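Local coordinates for protein beta-galacturonidase (Eisenbergiella tayi, PDB 6NCW) that is a glycoside hydrolase family 2 beta-galacturonidase, which probably removes terminal galacturonic acid from its substrates and may also act on beta-glucuronides, at residues Gly74-Val88 against His91-Lys103. Numbering follows the deposited sequence.
Sequences GVSHTASVLVDGKPV and HYNAYTPFDVVLK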
loop_
_atom_site.group_PDB
_atom_site.type_symbol
_atom_site.label_atom_id
_atom_site.label_comp_id
_atom_site.label_asym_id
_atom_site.label_seq_id
_atom_site.Cartn_x
_atom_site.Cartn_y
_atom_site.Cartn_z
ATOM N N GLY A 74 2.194 20.343 -29.776
ATOM C CA GLY A 74 1.966 20.914 -28.469
ATOM C C GLY A 74 3.254 21.192 -27.726
ATOM O O GLY A 74 4.110 20.315 -27.617
ATOM N N VAL A 75 3.409 22.406 -27.208
ATOM C CA VAL A 75 4.518 22.761 -26.331
ATOM C C VAL A 75 3.914 23.296 -25.036
ATOM O O VAL A 75 3.139 24.265 -25.066
ATOM C CB VAL A 75 5.456 23.801 -26.969
ATOM C CG1 VAL A 75 6.602 24.138 -26.017
ATOM C CG2 VAL A 75 6.000 23.324 -28.339
ATOM N N SER A 76 4.280 22.684 -23.898
ATOM C CA SER A 76 3.704 23.039 -22.601
ATOM C C SER A 76 4.574 24.063 -21.876
ATOM O O SER A 76 5.748 23.794 -21.613
ATOM C CB SER A 76 3.553 21.794 -21.721
ATOM O OG SER A 76 2.614 20.881 -22.250
ATOM N N HIS A 77 4.010 25.230 -21.537
ATOM C CA HIS A 77 2.757 25.737 -22.099
ATOM C C HIS A 77 3.006 27.014 -22.940
ATOM O O HIS A 77 2.152 27.437 -23.703
ATOM C CB HIS A 77 1.714 26.007 -21.003
ATOM C CG HIS A 77 2.138 26.986 -19.953
ATOM N ND1 HIS A 77 2.518 28.280 -20.240
ATOM C CD2 HIS A 77 2.186 26.874 -18.606
ATOM C CE1 HIS A 77 2.806 28.915 -19.119
ATOM N NE2 HIS A 77 2.605 28.086 -18.109
ATOM N N THR A 78 4.193 27.604 -22.809
ATOM C CA THR A 78 4.574 28.786 -23.573
ATOM C C THR A 78 5.857 28.492 -24.344
ATOM O O THR A 78 6.835 28.023 -23.756
ATOM C CB THR A 78 4.736 29.981 -22.623
ATOM O OG1 THR A 78 3.467 30.241 -21.987
ATOM C CG2 THR A 78 5.205 31.234 -23.364
ATOM N N ALA A 79 5.857 28.779 -25.653
ATOM C CA ALA A 79 6.930 28.371 -26.562
ATOM C C ALA A 79 7.556 29.562 -27.273
ATOM O O ALA A 79 6.858 30.507 -27.640
ATOM C CB ALA A 79 6.409 27.399 -27.641
ATOM N N SER A 80 8.872 29.494 -27.483
ATOM C CA SER A 80 9.598 30.358 -28.411
ATOM C C SER A 80 10.470 29.478 -29.293
ATOM O O SER A 80 11.251 28.664 -28.786
ATOM C CB SER A 80 10.476 31.390 -27.702
ATOM O OG SER A 80 9.698 32.300 -26.962
ATOM N N VAL A 81 10.341 29.647 -30.605
ATOM C CA VAL A 81 11.033 28.824 -31.587
ATOM C C VAL A 81 12.139 29.656 -32.226
ATOM O O VAL A 81 11.889 30.758 -32.725
ATOM C CB VAL A 81 10.071 28.299 -32.662
ATOM C CG1 VAL A 81 10.822 27.393 -33.596
ATOM C CG2 VAL A 81 8.876 27.578 -32.024
ATOM N N LEU A 82 13.357 29.132 -32.205
ATOM C CA LEU A 82 14.510 29.777 -32.816
ATOM C C LEU A 82 15.105 28.821 -33.834
ATOM O O LEU A 82 15.340 27.647 -33.521
ATOM C CB LEU A 82 15.571 30.152 -31.781
ATOM C CG LEU A 82 15.243 31.193 -30.704
ATOM C CD1 LEU A 82 14.479 30.563 -29.551
ATOM C CD2 LEU A 82 16.533 31.832 -30.194
ATOM N N VAL A 83 15.336 29.324 -35.047
ATOM C CA VAL A 83 16.000 28.583 -36.118
ATOM C C VAL A 83 17.286 29.332 -36.464
ATOM O O VAL A 83 17.251 30.541 -36.724
ATOM C CB VAL A 83 15.099 28.434 -37.352
ATOM C CG1 VAL A 83 15.897 27.890 -38.536
ATOM C CG2 VAL A 83 13.896 27.521 -37.032
ATOM N N ASP A 84 18.419 28.628 -36.413
ATOM C CA ASP A 84 19.734 29.230 -36.646
ATOM C C ASP A 84 19.945 30.464 -35.775
ATOM O O ASP A 84 20.550 31.450 -36.191
ATOM C CB ASP A 84 19.930 29.572 -38.125
ATOM C CG ASP A 84 19.843 28.344 -39.018
ATOM O OD1 ASP A 84 19.246 28.428 -40.109
ATOM O OD2 ASP A 84 20.357 27.283 -38.599
ATOM N N GLY A 85 19.439 30.407 -34.547
ATOM C CA GLY A 85 19.622 31.466 -33.581
ATOM C C GLY A 85 18.656 32.618 -33.698
ATOM O O GLY A 85 18.674 33.503 -32.839
ATOM N N LYS A 86 17.812 32.644 -34.728
ATOM C CA LYS A 86 16.886 33.752 -34.917
ATOM C C LYS A 86 15.509 33.377 -34.388
ATOM O O LYS A 86 14.984 32.314 -34.763
ATOM C CB LYS A 86 16.783 34.116 -36.398
ATOM C CG LYS A 86 15.634 35.094 -36.712
ATOM C CD LYS A 86 15.087 34.969 -38.146
ATOM C CE LYS A 86 13.993 36.025 -38.410
ATOM N NZ LYS A 86 12.706 35.500 -39.015
ATOM N N PRO A 87 14.887 34.202 -33.541
ATOM C CA PRO A 87 13.493 33.944 -33.146
ATOM C C PRO A 87 12.563 34.023 -34.344
ATOM O O PRO A 87 12.553 35.014 -35.072
ATOM C CB PRO A 87 13.200 35.057 -32.135
ATOM C CG PRO A 87 14.532 35.461 -31.622
ATOM C CD PRO A 87 15.468 35.330 -32.795
ATOM N N VAL A 88 11.773 32.965 -34.545
ATOM C CA VAL A 88 10.901 32.853 -35.707
ATOM C C VAL A 88 9.452 32.566 -35.349
ATOM O O VAL A 88 8.606 32.506 -36.245
ATOM C CB VAL A 88 11.419 31.786 -36.698
ATOM C CG1 VAL A 88 12.685 32.276 -37.383
ATOM C CG2 VAL A 88 11.680 30.469 -35.979
ATOM N N HIS A 91 4.260 30.890 -29.071
ATOM C CA HIS A 91 2.944 30.297 -28.867
ATOM C C HIS A 91 2.610 30.236 -27.385
ATOM O O HIS A 91 3.497 30.129 -26.536
ATOM C CB HIS A 91 2.873 28.891 -29.466
ATOM C CG HIS A 91 1.501 28.289 -29.449
ATOM N ND1 HIS A 91 1.129 27.304 -28.554
ATOM C CD2 HIS A 91 0.422 28.508 -30.240
ATOM C CE1 HIS A 91 -0.121 26.945 -28.798
ATOM N NE2 HIS A 91 -0.574 27.663 -29.813
ATOM N N TYR A 92 1.316 30.323 -27.094
ATOM C CA TYR A 92 0.776 30.098 -25.764
ATOM C C TYR A 92 -0.347 29.077 -25.871
ATOM O O TYR A 92 -1.145 29.124 -26.821
ATOM C CB TYR A 92 0.234 31.386 -25.116
ATOM C CG TYR A 92 -0.394 31.136 -23.764
ATOM C CD1 TYR A 92 0.379 31.168 -22.617
ATOM C CD2 TYR A 92 -1.762 30.827 -23.634
ATOM C CE1 TYR A 92 -0.179 30.921 -21.359
ATOM C CE2 TYR A 92 -2.335 30.570 -22.374
ATOM C CZ TYR A 92 -1.534 30.617 -21.241
ATOM O OH TYR A 92 -2.056 30.378 -19.970
ATOM N N ASN A 93 -0.382 28.162 -24.882
ATOM C CA ASN A 93 -1.371 27.102 -24.646
ATOM C C ASN A 93 -0.782 25.751 -25.025
ATOM O O ASN A 93 -0.391 25.530 -26.176
ATOM C CB ASN A 93 -2.687 27.315 -25.395
ATOM C CG ASN A 93 -3.829 26.465 -24.832
ATOM O OD1 ASN A 93 -4.055 26.433 -23.617
ATOM N ND2 ASN A 93 -4.552 25.787 -25.707
ATOM N N ALA A 94 -0.737 24.837 -24.057
ATOM C CA ALA A 94 -0.038 23.570 -24.230
ATOM C C ALA A 94 -0.751 22.633 -25.192
ATOM O O ALA A 94 -0.143 21.666 -25.665
ATOM C CB ALA A 94 0.113 22.868 -22.873
ATOM N N TYR A 95 -2.022 22.877 -25.476
ATOM C CA TYR A 95 -2.897 21.811 -25.912
ATOM C C TYR A 95 -3.397 21.958 -27.339
ATOM O O TYR A 95 -4.161 21.101 -27.790
ATOM C CB TYR A 95 -4.089 21.704 -24.942
ATOM C CG TYR A 95 -3.708 21.581 -23.486
ATOM C CD1 TYR A 95 -3.151 20.405 -22.987
ATOM C CD2 TYR A 95 -3.931 22.638 -22.592
ATOM C CE1 TYR A 95 -2.824 20.274 -21.621
ATOM C CE2 TYR A 95 -3.616 22.521 -21.242
ATOM C CZ TYR A 95 -3.057 21.345 -20.763
ATOM O OH TYR A 95 -2.739 21.246 -19.427
ATOM N N THR A 96 -2.982 23.008 -28.062
ATOM C CA THR A 96 -3.378 23.231 -29.439
ATOM C C THR A 96 -2.139 23.364 -30.330
ATOM O O THR A 96 -1.098 23.865 -29.890
ATOM C CB THR A 96 -4.251 24.485 -29.572
ATOM O OG1 THR A 96 -3.668 25.570 -28.833
ATOM C CG2 THR A 96 -5.673 24.213 -29.043
ATOM N N PRO A 97 -2.215 22.901 -31.573
ATOM C CA PRO A 97 -1.043 22.941 -32.455
ATOM C C PRO A 97 -0.840 24.327 -33.051
ATOM O O PRO A 97 -1.748 25.162 -33.087
ATOM C CB PRO A 97 -1.379 21.916 -33.547
ATOM C CG PRO A 97 -2.870 21.868 -33.579
ATOM C CD PRO A 97 -3.387 22.274 -32.212
ATOM N N PHE A 98 0.392 24.573 -33.476
ATOM C CA PHE A 98 0.760 25.827 -34.131
ATOM C C PHE A 98 1.885 25.524 -35.109
ATOM O O PHE A 98 2.451 24.428 -35.101
ATOM C CB PHE A 98 1.176 26.921 -33.121
ATOM C CG PHE A 98 2.433 26.588 -32.296
ATOM C CD1 PHE A 98 2.355 25.766 -31.177
ATOM C CD2 PHE A 98 3.668 27.128 -32.632
ATOM C CE1 PHE A 98 3.488 25.486 -30.409
ATOM C CE2 PHE A 98 4.806 26.853 -31.883
ATOM C CZ PHE A 98 4.717 26.028 -30.760
ATOM N N ASP A 99 2.206 26.491 -35.969
ATOM C CA ASP A 99 3.277 26.264 -36.934
ATOM C C ASP A 99 4.130 27.517 -37.120
ATOM O O ASP A 99 3.720 28.637 -36.804
ATOM C CB ASP A 99 2.738 25.761 -38.299
ATOM C CG ASP A 99 1.929 26.819 -39.078
ATOM O OD1 ASP A 99 1.944 28.020 -38.735
ATOM O OD2 ASP A 99 1.263 26.429 -40.060
ATOM N N VAL A 100 5.337 27.293 -37.635
ATOM C CA VAL A 100 6.257 28.343 -38.054
ATOM C C VAL A 100 6.565 28.107 -39.521
ATOM O O VAL A 100 6.901 26.982 -39.912
ATOM C CB VAL A 100 7.555 28.335 -37.228
ATOM C CG1 VAL A 100 8.517 29.397 -37.736
ATOM C CG2 VAL A 100 7.243 28.544 -35.756
ATOM N N VAL A 101 6.434 29.154 -40.329
ATOM C CA VAL A 101 6.707 29.090 -41.761
ATOM C C VAL A 101 7.894 29.993 -42.070
ATOM O O VAL A 101 7.923 31.155 -41.654
ATOM C CB VAL A 101 5.475 29.490 -42.587
ATOM C CG1 VAL A 101 5.832 29.519 -44.066
ATOM C CG2 VAL A 101 4.332 28.506 -42.317
ATOM N N LEU A 102 8.875 29.453 -42.789
ATOM C CA LEU A 102 10.122 30.151 -43.064
ATOM C C LEU A 102 10.378 30.162 -44.559
ATOM O O LEU A 102 10.385 29.106 -45.199
ATOM C CB LEU A 102 11.301 29.497 -42.350
ATOM C CG LEU A 102 11.344 29.788 -40.858
ATOM C CD1 LEU A 102 12.578 29.164 -40.248
ATOM C CD2 LEU A 102 11.304 31.291 -40.638
ATOM N N LYS A 103 10.618 31.350 -45.102
ATOM C CA LYS A 103 10.755 31.515 -46.539
ATOM C C LYS A 103 12.217 31.409 -46.944
ATOM O O LYS A 103 13.085 32.045 -46.337
ATOM C CB LYS A 103 10.160 32.851 -46.981
ATOM C CG LYS A 103 8.637 32.834 -47.025
ATOM C CD LYS A 103 8.050 34.234 -47.154
ATOM C CE LYS A 103 6.579 34.172 -47.531
ATOM N NZ LYS A 103 5.971 35.522 -47.678
HETATM O O HOH W 1 2.878 26.671 -26.563
HETATM O O HOH W 2 1.189 24.026 -28.024
#
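His91 pairs with Ala79 through two backbone hydrogen bonds. Ala79 N donates to His91 O at 2.9 Å, and His91 N returns to Ala79 O. This is the open end of the antiparallel hairpin 78-83/86-92. ND1 of His91 lies 2.7 Å from a water that also hydrogen-bonds Val75 O, and Glu359 is the ring's strongest polar partner. At Tyr92 the ring passes obliquely by Thr78, with CD1 3.3 Å from Thr78 OG1. That hydroxyl is fixed by a hydrogen bond to ND1 of His77, in the plane of the imidazole. The Tyr92 hydroxyl bonds to Ser124. Asn93 N donates to His77 O at 2.9 Å, nearly in line with the C=O bond. Asn93 OD1 bonds His335 ND1; the Asn93 side chain is about 10 Å from that of His312, which binds galacturonate. Ala94 places its CB against Ser76, beside a cis peptide bond between Ser76 and His77. A second water accepts from Val75 N and also bonds Asn93 O and Thr96 O, linking the loop 93-97 to Val75. Phe98 then turns inward. Its CG sits between the backbone N and the carbonyl carbon (chi1 63°), which brings the ring up against the hairpin. Val75 CG2 and Val81 CG2 meet its edge, CZ is 3.8 Å from Ala79 CB, and His91 CB lies over the ring centre. Val100 CG1 packs on Val88 CG2. Leu102 splits its methyls: CD1 meets Val83 tip to tip, and CD2 is 3.7 Å from Val88 CG1. The axes of strands 78-83 and 98-103 come within 9.5 Å at 22°, as facing layers of a beta sandwich. Strand 68-72 flanks 98-105, strand 109-117 flanks 78-83, and helix 349-364 of the TIM barrel touches Tyr92, Asn93, Thr96 and Pro97.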